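Local coordinates for protein hypothetical bacterial 6-phosphogluconolactonase (PDB 3SCY) that probably hydrolyses 6-phosphogluconolactone, as a member of the seven-bladed beta-propeller lactonase family, at residues S118-P126 and P135-K143; T176-I184 and F196-V207. One frame throughout, in Å; residues are numbered along the deposited sequence.

Interaction 1 of 2, residues S118-P126 and P135-K143; sequences SGGSITVFP and PASDVIEFK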
ATOM      1  N   SER A 118       5.728   7.405  12.458  1.00 23.33           N
ATOM      2  CA  SER A 118       6.454   7.879  13.634  1.00 24.35           C
ATOM      3  C   SER A 118       5.571   8.701  14.568  1.00 30.07           C
ATOM      4  O   SER A 118       5.843   8.771  15.768  1.00 32.99           O
ATOM      5  CB  SER A 118       7.694   8.652  13.214  1.00 28.98           C
ATOM      6  OG  SER A 118       8.573   7.765  12.532  1.00 31.48           O
ATOM      7  N   GLY A 119       4.493   9.259  14.030  1.00 26.92           N
ATOM      8  CA  GLY A 119       3.517   9.982  14.828  1.00 26.65           C
ATOM      9  C   GLY A 119       2.625   9.028  15.604  1.00 29.91           C
ATOM     10  O   GLY A 119       1.979   9.450  16.554  1.00 28.80           O
ATOM     11  N   GLY A 120       2.546   7.752  15.160  1.00 25.06           N
ATOM     12  CA  GLY A 120       1.681   6.737  15.771  1.00 25.53           C
ATOM     13  C   GLY A 120       0.257   7.256  15.800  1.00 26.68           C
ATOM     14  O   GLY A 120      -0.387   7.313  16.845  1.00 26.46           O
ATOM     15  N   SER A 121      -0.201   7.729  14.642  1.00 21.58           N
ATOM     16  CA  SER A 121      -1.485   8.373  14.491  1.00 19.73           C
ATOM     17  C   SER A 121      -1.955   8.217  13.060  1.00 22.01           C
ATOM     18  O   SER A 121      -1.209   7.732  12.190  1.00 21.39           O
ATOM     19  CB  SER A 121      -1.360   9.862  14.834  1.00 23.90           C
ATOM     20  OG  SER A 121      -0.422  10.493  13.973  1.00 26.09           O
ATOM     21  N   ILE A 122      -3.192   8.675  12.807  1.00 20.57           N
ATOM     22  CA  ILE A 122      -3.761   8.745  11.479  1.00 18.17           C
ATOM     23  C   ILE A 122      -4.348  10.142  11.308  1.00 21.48           C
ATOM     24  O   ILE A 122      -4.832  10.755  12.280  1.00 21.17           O
ATOM     25  CB  ILE A 122      -4.791   7.637  11.141  1.00 20.11           C
ATOM     26  CG1 ILE A 122      -6.031   7.713  12.062  1.00 21.37           C
ATOM     27  CG2 ILE A 122      -4.119   6.259  11.178  1.00 19.06           C
ATOM     28  CD1 ILE A 122      -7.151   6.713  11.652  1.00 25.26           C
ATOM     29  N   THR A 123      -4.222  10.682  10.106  1.00 17.27           N
ATOM     30  CA  THR A 123      -4.714  12.032   9.818  1.00 16.78           C
ATOM     31  C   THR A 123      -5.774  11.970   8.720  1.00 19.82           C
ATOM     32  O   THR A 123      -5.589  11.286   7.716  1.00 18.24           O
ATOM     33  CB  THR A 123      -3.546  12.975   9.420  1.00 20.08           C
ATOM     34  OG1 THR A 123      -2.574  12.962  10.456  1.00 20.61           O
ATOM     35  CG2 THR A 123      -4.017  14.432   9.225  1.00 21.59           C
ATOM     36  N   VAL A 124      -6.866  12.727   8.897  1.00 19.16           N
ATOM     37  CA  VAL A 124      -7.950  12.821   7.926  1.00 18.73           C
ATOM     38  C   VAL A 124      -7.904  14.199   7.286  1.00 20.69           C
ATOM     39  O   VAL A 124      -7.816  15.198   8.023  1.00 20.99           O
ATOM     40  CB  VAL A 124      -9.336  12.597   8.630  1.00 21.01           C
ATOM     41  CG1 VAL A 124     -10.498  12.727   7.652  1.00 19.35           C
ATOM     42  CG2 VAL A 124      -9.375  11.240   9.332  1.00 21.43           C
ATOM     43  N   PHE A 125      -8.004  14.246   5.941  1.00 17.74           N
ATOM     44  CA  PHE A 125      -8.097  15.500   5.199  1.00 17.77           C
ATOM     45  C   PHE A 125      -9.329  15.479   4.323  1.00 20.18           C
ATOM     46  O   PHE A 125      -9.416  14.595   3.468  1.00 19.04           O
ATOM     47  CB  PHE A 125      -6.872  15.736   4.279  1.00 18.61           C
ATOM     48  CG  PHE A 125      -5.505  15.704   4.903  1.00 18.62           C
ATOM     49  CD1 PHE A 125      -4.837  14.499   5.081  1.00 18.39           C
ATOM     50  CD2 PHE A 125      -4.857  16.880   5.259  1.00 19.60           C
ATOM     51  CE1 PHE A 125      -3.556  14.462   5.616  1.00 19.96           C
ATOM     52  CE2 PHE A 125      -3.595  16.842   5.842  1.00 20.92           C
ATOM     53  CZ  PHE A 125      -2.940  15.633   6.008  1.00 19.49           C
ATOM     54  N   PRO A 126     -10.235  16.471   4.416  1.00 18.34           N
ATOM     55  CA  PRO A 126     -11.325  16.541   3.438  1.00 17.65           C
ATOM     56  C   PRO A 126     -10.748  16.912   2.067  1.00 20.99           C
ATOM     57  O   PRO A 126      -9.764  17.660   1.989  1.00 20.59           O
ATOM     58  CB  PRO A 126     -12.228  17.677   3.959  1.00 19.05           C
ATOM     59  CG  PRO A 126     -11.752  17.951   5.385  1.00 23.18           C
ATOM     60  CD  PRO A 126     -10.276  17.600   5.368  1.00 19.99           C
ATOM     61  N   PRO A 135      -7.150  21.584   4.918  1.00 21.86           N
ATOM     62  CA  PRO A 135      -6.313  21.276   6.094  1.00 22.17           C
ATOM     63  C   PRO A 135      -6.880  20.097   6.885  1.00 24.31           C
ATOM     64  O   PRO A 135      -8.085  19.854   6.826  1.00 24.68           O
ATOM     65  CB  PRO A 135      -6.381  22.563   6.923  1.00 25.30           C
ATOM     66  CG  PRO A 135      -6.690  23.624   5.924  1.00 30.01           C
ATOM     67  CD  PRO A 135      -7.637  22.978   4.956  1.00 24.51           C
ATOM     68  N   ALA A 136      -6.032  19.361   7.600  1.00 22.39           N
ATOM     69  CA  ALA A 136      -6.500  18.182   8.341  1.00 23.03           C
ATOM     70  C   ALA A 136      -7.744  18.488   9.169  1.00 24.62           C
ATOM     71  O   ALA A 136      -7.819  19.560   9.785  1.00 25.15           O
ATOM     72  CB  ALA A 136      -5.408  17.680   9.241  1.00 24.38           C
ATOM     73  N   SER A 137      -8.755  17.611   9.107  1.00 22.02           N
ATOM     74  CA  SER A 137      -9.984  17.780   9.897  1.00 21.10           C
ATOM     75  C   SER A 137      -9.941  16.914  11.143  1.00 25.81           C
ATOM     76  O   SER A 137     -10.697  17.166  12.081  1.00 27.27           O
ATOM     77  CB  SER A 137     -11.225  17.442   9.078  1.00 22.77           C
ATOM     78  OG  SER A 137     -11.072  16.137   8.540  1.00 24.12           O
ATOM     79  N   ASP A 138      -9.034  15.911  11.189  1.00 22.33           N
ATOM     80  CA  ASP A 138      -8.893  15.052  12.371  1.00 21.86           C
ATOM     81  C   ASP A 138      -7.510  14.442  12.425  1.00 23.51           C
ATOM     82  O   ASP A 138      -6.941  14.126  11.390  1.00 23.02           O
ATOM     83  CB  ASP A 138      -9.954  13.944  12.338  1.00 23.22           C
ATOM     84  CG  ASP A 138     -10.325  13.313  13.664  1.00 29.39           C
ATOM     85  OD1 ASP A 138      -9.837  13.808  14.729  1.00 30.56           O
ATOM     86  OD2 ASP A 138     -11.188  12.400  13.665  1.00 32.16           O
ATOM     87  N   VAL A 139      -6.948  14.342  13.622  1.00 21.58           N
ATOM     88  CA  VAL A 139      -5.664  13.671  13.913  1.00 22.47           C
ATOM     89  C   VAL A 139      -5.990  12.732  15.071  1.00 28.82           C
ATOM     90  O   VAL A 139      -6.372  13.204  16.155  1.00 28.87           O
ATOM     91  CB  VAL A 139      -4.460  14.615  14.205  1.00 27.26           C
ATOM     92  CG1 VAL A 139      -3.175  13.820  14.489  1.00 27.15           C
ATOM     93  CG2 VAL A 139      -4.222  15.587  13.062  1.00 26.70           C
ATOM     94  N   ILE A 140      -5.930  11.419  14.819  1.00 25.53           N
ATOM     95  CA  ILE A 140      -6.318  10.401  15.798  1.00 25.53           C
ATOM     96  C   ILE A 140      -5.065   9.748  16.345  1.00 28.92           C
ATOM     97  O   ILE A 140      -4.340   9.098  15.592  1.00 27.25           O
ATOM     98  CB  ILE A 140      -7.323   9.382  15.173  1.00 27.38           C
ATOM     99  CG1 ILE A 140      -8.540  10.134  14.582  1.00 27.79           C
ATOM    100  CG2 ILE A 140      -7.775   8.330  16.215  1.00 29.34           C
ATOM    101  CD1 ILE A 140      -9.406   9.387  13.599  1.00 33.19           C
ATOM    102  N   GLU A 141      -4.781   9.968  17.635  1.00 30.01           N
ATOM    103  CA  GLU A 141      -3.586   9.433  18.289  1.00 30.63           C
ATOM    104  C   GLU A 141      -3.859   8.073  18.905  1.00 34.84           C
ATOM    105  O   GLU A 141      -4.993   7.776  19.309  1.00 36.87           O
ATOM    106  CB  GLU A 141      -3.102  10.404  19.382  1.00 33.70           C
ATOM    107  CG  GLU A 141      -2.603  11.736  18.844  1.00 46.24           C
ATOM    108  CD  GLU A 141      -1.189  11.798  18.295  1.00 63.71           C
ATOM    109  OE1 GLU A 141      -0.407  10.838  18.493  1.00 52.79           O
ATOM    110  OE2 GLU A 141      -0.851  12.846  17.698  1.00 49.68           O
ATOM    111  N   PHE A 142      -2.824   7.235  18.955  1.00 28.25           N
ATOM    112  CA  PHE A 142      -2.927   5.915  19.559  1.00 27.09           C
ATOM    113  C   PHE A 142      -1.938   5.805  20.692  1.00 31.59           C
ATOM    114  O   PHE A 142      -0.983   6.587  20.766  1.00 33.19           O
ATOM    115  CB  PHE A 142      -2.691   4.803  18.519  1.00 25.69           C
ATOM    116  CG  PHE A 142      -3.690   4.863  17.392  1.00 24.96           C
ATOM    117  CD1 PHE A 142      -4.928   4.238  17.501  1.00 26.53           C
ATOM    118  CD2 PHE A 142      -3.392   5.538  16.212  1.00 24.63           C
ATOM    119  CE1 PHE A 142      -5.867   4.325  16.465  1.00 25.93           C
ATOM    120  CE2 PHE A 142      -4.335   5.632  15.177  1.00 25.57           C
ATOM    121  CZ  PHE A 142      -5.559   5.007  15.302  1.00 23.56           C
ATOM    122  N   LYS A 143      -2.179   4.852  21.589  1.00 28.04           N
ATOM    123  CA  LYS A 143      -1.311   4.589  22.728  1.00 29.16           C
ATOM    124  C   LYS A 143      -0.962   3.113  22.808  1.00 35.32           C
ATOM    125  O   LYS A 143      -1.720   2.258  22.339  1.00 36.77           O
ATOM    126  CB  LYS A 143      -1.978   5.049  24.037  1.00 33.13           C
ATOM    127  CG  LYS A 143      -2.110   6.566  24.154  1.00 43.38           C
ATOM    128  CD  LYS A 143      -2.744   6.974  25.490  1.00 53.78           C
ATOM    129  CE  LYS A 143      -2.908   8.468  25.610  1.00 65.09           C
ATOM    130  NZ  LYS A 143      -3.368   8.866  26.968  1.00 74.99           N
TER
HETATM  131  O   HOH W   1       0.974   7.869  19.205  1.00 38.33           O
HETATM  132  O   HOH W   2       0.274  12.685  15.451  1.00 28.87           O
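Ile122 and Ile140 face each other as a hydrogen-bonded pair in the antiparallel hairpin formed by strands 121-126 and 138-141, the third and outermost strands of one four-stranded blade of a seven-bladed beta-propeller. The strand axes come within 4.7 Å, and their N-to-C directions are 167° apart, close to antiparallel. Ile140 N gives Ile122 O a nearly straight bond of 2.8 Å, and Val124 N reaches Asp138 O at 2.9 Å. At the far end Ser137 and Asp138 both face Val124, a classic beta bulge: Val124 O takes a firm bond from Ser137 N and a weak one from Asp138 N.

The face bearing Ile122, Ile140 and Val124 is largely apolar, with Asp138 at its end. Ile122 and Ile140 lie side by side, CG1 of Ile122 against CB of Ile140 at 3.8 Å, branched residues that suit extended strands and touch Leu197 and Phe182 of the next blade. Val124 CG2 lies near the CB of Asp138. On the other face Thr123 turns its methyl to Ala136, CG2 to CB 3.5 Å; chi1 of -56° sets OG1 beside the backbone N and CG2 anti to it, and the hydroxyl bonds with Thr97 O and Asn116. Gly120, with positive phi, forms a G1 bulge with Ser121 opposite Asn116, whose amide also binds Ser121 OG.

Past the strand, Phe142 N bonds to Gly120 O, which also lies at the ring's edge, in its plane. Glu141 bends back at chi2 (-81°), and one water links its carboxylate to the serine, donating to Glu141 OE2 while accepting from Ser121 OG at 2.7 Å.

Interaction 2 of 2, residues T176-I184 and F196-V207; sequences TDQIHKFNI and FLTKGTPEAFKV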
ATOM      1  N   THR A 176       1.892  -1.815  18.143  1.00 24.16           N
ATOM      2  CA  THR A 176       1.110  -2.404  19.238  1.00 24.90           C
ATOM      3  C   THR A 176       0.461  -3.741  18.866  1.00 26.77           C
ATOM      4  O   THR A 176      -0.332  -4.245  19.663  1.00 27.27           O
ATOM      5  CB  THR A 176       0.046  -1.415  19.736  1.00 28.91           C
ATOM      6  OG1 THR A 176      -0.960  -1.275  18.733  1.00 26.86           O
ATOM      7  CG2 THR A 176       0.631  -0.060  20.102  1.00 29.20           C
ATOM      8  N   ASP A 177       0.783  -4.312  17.676  1.00 22.77           N
ATOM      9  CA  ASP A 177       0.219  -5.607  17.241  1.00 21.98           C
ATOM     10  C   ASP A 177      -1.317  -5.556  17.179  1.00 23.77           C
ATOM     11  O   ASP A 177      -1.990  -6.511  17.551  1.00 24.98           O
ATOM     12  CB  ASP A 177       0.702  -6.755  18.159  1.00 24.36           C
ATOM     13  CG  ASP A 177       2.188  -6.984  18.008  1.00 28.51           C
ATOM     14  OD1 ASP A 177       2.662  -7.053  16.852  1.00 28.22           O
ATOM     15  OD2 ASP A 177       2.880  -7.081  19.038  1.00 32.56           O
ATOM     16  N   GLN A 178      -1.853  -4.455  16.690  1.00 21.46           N
ATOM     17  CA  GLN A 178      -3.295  -4.275  16.580  1.00 22.21           C
ATOM     18  C   GLN A 178      -3.693  -3.734  15.234  1.00 23.97           C
ATOM     19  O   GLN A 178      -2.910  -3.067  14.567  1.00 21.53           O
ATOM     20  CB  GLN A 178      -3.821  -3.307  17.665  1.00 24.22           C
ATOM     21  CG  GLN A 178      -3.763  -3.859  19.082  1.00 27.20           C
ATOM     22  CD  GLN A 178      -4.183  -2.814  20.084  1.00 38.13           C
ATOM     23  OE1 GLN A 178      -3.549  -1.768  20.250  1.00 32.80           O
ATOM     24  NE2 GLN A 178      -5.250  -3.095  20.795  1.00 34.25           N
ATOM     25  N   ILE A 179      -4.927  -4.023  14.844  1.00 21.97           N
ATOM     26  CA  ILE A 179      -5.618  -3.436  13.716  1.00 20.41           C
ATOM     27  C   ILE A 179      -6.747  -2.616  14.357  1.00 23.50           C
ATOM     28  O   ILE A 179      -7.696  -3.196  14.893  1.00 24.74           O
ATOM     29  CB  ILE A 179      -6.133  -4.457  12.682  1.00 22.44           C
ATOM     30  CG1 ILE A 179      -4.967  -5.321  12.131  1.00 22.97           C
ATOM     31  CG2 ILE A 179      -6.862  -3.719  11.538  1.00 22.14           C
ATOM     32  CD1 ILE A 179      -5.422  -6.643  11.422  1.00 29.79           C
ATOM     33  N   HIS A 180      -6.610  -1.288  14.350  1.00 19.64           N
ATOM     34  CA  HIS A 180      -7.606  -0.374  14.912  1.00 19.63           C
ATOM     35  C   HIS A 180      -8.815  -0.281  13.977  1.00 22.20           C
ATOM     36  O   HIS A 180      -8.650  -0.293  12.758  1.00 22.00           O
ATOM     37  CB  HIS A 180      -6.986   1.003  15.159  1.00 19.64           C
ATOM     38  CG  HIS A 180      -5.806   0.941  16.067  1.00 22.71           C
ATOM     39  ND1 HIS A 180      -5.957   0.850  17.451  1.00 25.07           N
ATOM     40  CD2 HIS A 180      -4.488   0.986  15.768  1.00 23.26           C
ATOM     41  CE1 HIS A 180      -4.724   0.806  17.937  1.00 24.61           C
ATOM     42  NE2 HIS A 180      -3.808   0.899  16.969  1.00 24.71           N
ATOM     43  N   LYS A 181     -10.032  -0.237  14.551  1.00 18.83           N
ATOM     44  CA  LYS A 181     -11.267  -0.198  13.778  1.00 18.53           C
ATOM     45  C   LYS A 181     -12.037   1.109  13.994  1.00 22.58           C
ATOM     46  O   LYS A 181     -12.254   1.534  15.142  1.00 22.67           O
ATOM     47  CB  LYS A 181     -12.150  -1.398  14.176  1.00 20.39           C
ATOM     48  CG  LYS A 181     -13.448  -1.496  13.370  1.00 23.35           C
ATOM     49  CD  LYS A 181     -14.354  -2.620  13.868  1.00 24.89           C
ATOM     50  CE  LYS A 181     -15.750  -2.469  13.306  1.00 27.28           C
ATOM     51  NZ  LYS A 181     -16.621  -3.597  13.739  1.00 26.18           N
ATOM     52  N   PHE A 182     -12.479   1.718  12.884  1.00 20.08           N
ATOM     53  CA  PHE A 182     -13.295   2.916  12.894  1.00 20.10           C
ATOM     54  C   PHE A 182     -14.504   2.745  12.022  1.00 24.14           C
ATOM     55  O   PHE A 182     -14.451   2.085  10.976  1.00 22.51           O
ATOM     56  CB  PHE A 182     -12.493   4.126  12.402  1.00 20.67           C
ATOM     57  CG  PHE A 182     -11.312   4.460  13.274  1.00 21.46           C
ATOM     58  CD1 PHE A 182     -10.082   3.838  13.077  1.00 22.31           C
ATOM     59  CD2 PHE A 182     -11.438   5.361  14.323  1.00 23.30           C
ATOM     60  CE1 PHE A 182      -8.993   4.135  13.901  1.00 23.26           C
ATOM     61  CE2 PHE A 182     -10.357   5.643  15.158  1.00 25.91           C
ATOM     62  CZ  PHE A 182      -9.144   5.022  14.947  1.00 24.01           C
ATOM     63  N   ASN A 183     -15.597   3.348  12.453  1.00 21.45           N
ATOM     64  CA  ASN A 183     -16.801   3.445  11.664  1.00 22.28           C
ATOM     65  C   ASN A 183     -16.628   4.626  10.733  1.00 25.27           C
ATOM     66  O   ASN A 183     -16.154   5.682  11.164  1.00 22.89           O
ATOM     67  CB  ASN A 183     -18.026   3.669  12.576  1.00 23.60           C
ATOM     68  CG  ASN A 183     -18.319   2.585  13.570  1.00 34.38           C
ATOM     69  OD1 ASN A 183     -18.013   1.414  13.372  1.00 33.17           O
ATOM     70  ND2 ASN A 183     -18.875   2.962  14.709  1.00 34.79           N
ATOM     71  N   ILE A 184     -17.010   4.472   9.467  1.00 20.99           N
ATOM     72  CA  ILE A 184     -16.947   5.563   8.500  1.00 21.03           C
ATOM     73  C   ILE A 184     -18.299   6.255   8.357  1.00 22.78           C
ATOM     74  O   ILE A 184     -19.342   5.585   8.311  1.00 24.02           O
ATOM     75  CB  ILE A 184     -16.503   4.996   7.134  1.00 24.31           C
ATOM     76  CG1 ILE A 184     -14.962   4.871   7.103  1.00 24.41           C
ATOM     77  CG2 ILE A 184     -17.071   5.801   5.947  1.00 27.25           C
ATOM     78  CD1 ILE A 184     -14.436   4.169   5.832  1.00 27.93           C
ATOM     79  N   PHE A 196     -15.468  12.267   9.980  1.00 20.66           N
ATOM     80  CA  PHE A 196     -15.385  11.105   9.120  1.00 19.15           C
ATOM     81  C   PHE A 196     -15.331   9.792   9.923  1.00 21.82           C
ATOM     82  O   PHE A 196     -16.033   8.827   9.585  1.00 22.63           O
ATOM     83  CB  PHE A 196     -14.139  11.240   8.212  1.00 20.15           C
ATOM     84  CG  PHE A 196     -13.932  10.171   7.164  1.00 19.72           C
ATOM     85  CD1 PHE A 196     -15.001   9.685   6.421  1.00 22.05           C
ATOM     86  CD2 PHE A 196     -12.661   9.673   6.898  1.00 20.61           C
ATOM     87  CE1 PHE A 196     -14.807   8.705   5.440  1.00 21.90           C
ATOM     88  CE2 PHE A 196     -12.464   8.725   5.890  1.00 20.51           C
ATOM     89  CZ  PHE A 196     -13.539   8.231   5.189  1.00 20.11           C
ATOM     90  N   LEU A 197     -14.416   9.719  10.902  1.00 19.34           N
ATOM     91  CA  LEU A 197     -14.176   8.479  11.637  1.00 19.74           C
ATOM     92  C   LEU A 197     -14.561   8.541  13.087  1.00 24.16           C
ATOM     93  O   LEU A 197     -14.291   9.532  13.756  1.00 24.16           O
ATOM     94  CB  LEU A 197     -12.684   8.121  11.575  1.00 19.75           C
ATOM     95  CG  LEU A 197     -12.064   7.985  10.174  1.00 21.15           C
ATOM     96  CD1 LEU A 197     -10.557   7.721  10.266  1.00 22.20           C
ATOM     97  CD2 LEU A 197     -12.790   6.930   9.353  1.00 22.19           C
ATOM     98  N   THR A 198     -15.149   7.453  13.585  1.00 21.84           N
ATOM     99  CA  THR A 198     -15.478   7.268  15.000  1.00 22.75           C
ATOM    100  C   THR A 198     -14.978   5.893  15.396  1.00 25.77           C
ATOM    101  O   THR A 198     -15.027   4.974  14.580  1.00 23.70           O
ATOM    102  CB  THR A 198     -16.977   7.434  15.248  1.00 31.22           C
ATOM    103  OG1 THR A 198     -17.692   6.575  14.357  1.00 32.54           O
ATOM    104  CG2 THR A 198     -17.442   8.870  15.054  1.00 28.15           C
ATOM    105  N   LYS A 199     -14.531   5.721  16.662  1.00 25.94           N
ATOM    106  CA  LYS A 199     -14.008   4.409  17.074  1.00 26.10           C
ATOM    107  C   LYS A 199     -15.106   3.337  16.976  1.00 27.93           C
ATOM    108  O   LYS A 199     -16.264   3.610  17.285  1.00 28.28           O
ATOM    109  CB  LYS A 199     -13.402   4.495  18.481  1.00 30.65           C
ATOM    110  CG  LYS A 199     -12.098   5.299  18.481  1.00 44.07           C
ATOM    111  CD  LYS A 199     -11.390   5.238  19.820  1.00 61.52           C
ATOM    112  CE  LYS A 199     -10.031   5.889  19.762  1.00 75.48           C
ATOM    113  NZ  LYS A 199      -9.353   5.851  21.085  1.00 87.56           N
ATOM    114  N   GLY A 200     -14.755   2.171  16.464  1.00 24.56           N
ATOM    115  CA  GLY A 200     -15.751   1.124  16.256  1.00 25.34           C
ATOM    116  C   GLY A 200     -15.852   0.123  17.384  1.00 27.09           C
ATOM    117  O   GLY A 200     -15.238   0.288  18.444  1.00 27.07           O
ATOM    118  N   THR A 201     -16.625  -0.944  17.134  1.00 25.70           N
ATOM    119  CA  THR A 201     -16.794  -2.061  18.058  1.00 25.54           C
ATOM    120  C   THR A 201     -16.313  -3.356  17.407  1.00 28.27           C
ATOM    121  O   THR A 201     -16.953  -3.806  16.458  1.00 29.51           O
ATOM    122  CB  THR A 201     -18.249  -2.228  18.518  1.00 30.98           C
ATOM    123  OG1 THR A 201     -18.673  -1.022  19.114  1.00 31.04           O
ATOM    124  CG2 THR A 201     -18.408  -3.380  19.500  1.00 32.15           C
ATOM    125  N   PRO A 202     -15.239  -3.995  17.908  1.00 26.36           N
ATOM    126  CA  PRO A 202     -14.340  -3.535  18.974  1.00 26.80           C
ATOM    127  C   PRO A 202     -13.468  -2.392  18.465  1.00 27.75           C
ATOM    128  O   PRO A 202     -13.432  -2.116  17.255  1.00 27.43           O
ATOM    129  CB  PRO A 202     -13.519  -4.789  19.293  1.00 28.78           C
ATOM    130  CG  PRO A 202     -13.431  -5.494  17.988  1.00 31.69           C
ATOM    131  CD  PRO A 202     -14.749  -5.254  17.309  1.00 27.63           C
ATOM    132  N   GLU A 203     -12.752  -1.729  19.370  1.00 26.65           N
ATOM    133  CA  GLU A 203     -11.882  -0.624  18.946  1.00 24.80           C
ATOM    134  C   GLU A 203     -10.657  -1.142  18.189  1.00 25.79           C
ATOM    135  O   GLU A 203     -10.044  -0.394  17.428  1.00 23.82           O
ATOM    136  CB  GLU A 203     -11.434   0.218  20.136  1.00 27.19           C
ATOM    137  CG  GLU A 203     -12.521   1.170  20.606  1.00 37.90           C
ATOM    138  CD  GLU A 203     -12.137   2.146  21.697  1.00 55.94           C
ATOM    139  OE1 GLU A 203     -10.950   2.179  22.099  1.00 49.62           O
ATOM    140  OE2 GLU A 203     -13.037   2.888  22.149  1.00 47.24           O
ATOM    141  N   ALA A 204     -10.295  -2.409  18.411  1.00 24.73           N
ATOM    142  CA  ALA A 204      -9.144  -3.002  17.749  1.00 24.06           C
ATOM    143  C   ALA A 204      -9.219  -4.502  17.746  1.00 27.99           C
ATOM    144  O   ALA A 204      -9.862  -5.107  18.604  1.00 27.37           O
ATOM    145  CB  ALA A 204      -7.855  -2.563  18.435  1.00 25.31           C
ATOM    146  N   PHE A 205      -8.522  -5.102  16.785  1.00 24.50           N
ATOM    147  CA  PHE A 205      -8.285  -6.539  16.714  1.00 24.39           C
ATOM    148  C   PHE A 205      -6.841  -6.753  17.098  1.00 29.38           C
ATOM    149  O   PHE A 205      -5.972  -6.016  16.644  1.00 28.07           O
ATOM    150  CB  PHE A 205      -8.593  -7.102  15.309  1.00 24.66           C
ATOM    151  CG  PHE A 205     -10.005  -6.823  14.856  1.00 25.07           C
ATOM    152  CD1 PHE A 205     -11.069  -7.574  15.341  1.00 30.10           C
ATOM    153  CD2 PHE A 205     -10.280  -5.770  13.985  1.00 23.82           C
ATOM    154  CE1 PHE A 205     -12.378  -7.299  14.947  1.00 29.57           C
ATOM    155  CE2 PHE A 205     -11.598  -5.502  13.583  1.00 26.39           C
ATOM    156  CZ  PHE A 205     -12.638  -6.259  14.088  1.00 26.33           C
ATOM    157  N   LYS A 206      -6.569  -7.741  17.921  1.00 26.39           N
ATOM    158  CA  LYS A 206      -5.213  -8.001  18.372  1.00 26.46           C
ATOM    159  C   LYS A 206      -4.626  -9.171  17.598  1.00 28.73           C
ATOM    160  O   LYS A 206      -5.336 -10.138  17.323  1.00 28.62           O
ATOM    161  CB  LYS A 206      -5.232  -8.278  19.897  1.00 30.54           C
ATOM    162  CG  LYS A 206      -3.871  -8.569  20.555  1.00 40.52           C
ATOM    163  CD  LYS A 206      -2.951  -7.341  20.683  1.00 43.97           C
ATOM    164  CE  LYS A 206      -1.734  -7.599  21.549  1.00 46.51           C
ATOM    165  NZ  LYS A 206      -0.853  -8.679  21.009  1.00 37.81           N
ATOM    166  N   VAL A 207      -3.337  -9.077  17.231  1.00 24.56           N
ATOM    167  CA  VAL A 207      -2.640 -10.205  16.588  1.00 24.00           C
ATOM    168  C   VAL A 207      -1.510 -10.663  17.521  1.00 27.89           C
ATOM    169  O   VAL A 207      -1.223  -9.986  18.518  1.00 28.96           O
ATOM    170  CB  VAL A 207      -2.154  -9.951  15.134  1.00 25.38           C
ATOM    171  CG1 VAL A 207      -3.329  -9.638  14.197  1.00 24.44           C
ATOM    172  CG2 VAL A 207      -1.093  -8.857  15.078  1.00 24.50           C
TER
HETATM  173  O   HOH W   3       1.624  -7.380  21.590  1.00 32.21           O
HETATM  174  O   HOH W   4     -10.383   2.386  17.143  1.00 27.59           O
HETATM  175  O   HOH W   5     -18.342  -0.757  14.843  1.00 27.76           O
HETATM  176  O   HOH W   6     -18.189   7.819  11.834  1.00 28.10           O
HETATM  177  O   HOH W   7     -19.527   1.492  17.399  1.00 40.06           O
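Lys181 stretches fully extended along the corner at 201-203, where strand 197-206 of this propeller blade breaks. With CG anti to the backbone N (chi1 -177°), its aliphatic chain passes the carbonyl of Pro202, Lys181 CB to Pro202 O 3.4 Å. Its CD methylene meets the Phe205 ring obliquely. The ammonium then bonds Thr201 O, NZ to O 2.7 Å, approaching from above the carbonyl plane; Gly243 O is a second acceptor, and Tyr168 adds a cation-pi contact. A long side chain with a charged end thus suits a place where the carbonyl oxygens of Thr201 and Gly243 are within reach of the ammonium.

On the 197-200 side of the corner, Phe182 and Lys199 lie side by side, ring atom CE2 against Lys199 CG at 3.8 Å. Asn183 and Thr198 cross at about a right angle, CB of Asn183 to OG1 of Thr198 3.4 Å. Ile184 runs alongside both Phe196 and Leu197, its CG2 touching Phe196 CE1 and its CG1 touching Leu197 CD2, each at 3.7 Å; that leucine methyl also sits over one face of the Phe196 ring, toward the rim.

At the other end Gln178 NE2 lies 3.6 Å from Ala204 CB, a residue small enough to let the amide come close. Lys206, bent at chi2 and chi4, returns its NZ to Val207 O, and a water bridges NZ to Asp177 OD2. Gly210 N bonds Asp177 OD2 and Gly212 N bonds OD1, so the carboxylate is probably stabilised by two backbone amides, a water and a lysine beyond salt-bridge range.

How the interactions relate
Interaction 1 closes before interaction 2 opens along the chain, and their centres lie about 14 Å apart on the same side of the chain's centre. Each joins the third and fourth strands of its own four-stranded antiparallel sheet, so the two belong to successive blades. They touch across the boundary between blades: Phe142 of 135-143 stacks on His180 of 176-184, CE1 to CG 3.4 Å, and also touches Phe182. Ile140 packs on Phe182 too, while Ile122 CD1 reaches Leu197 CD1 at 3.8 Å. The face bearing Ile122 and Ile140 thus becomes part of the interface between neighbouring blades, the kind of packing from which a propeller is built.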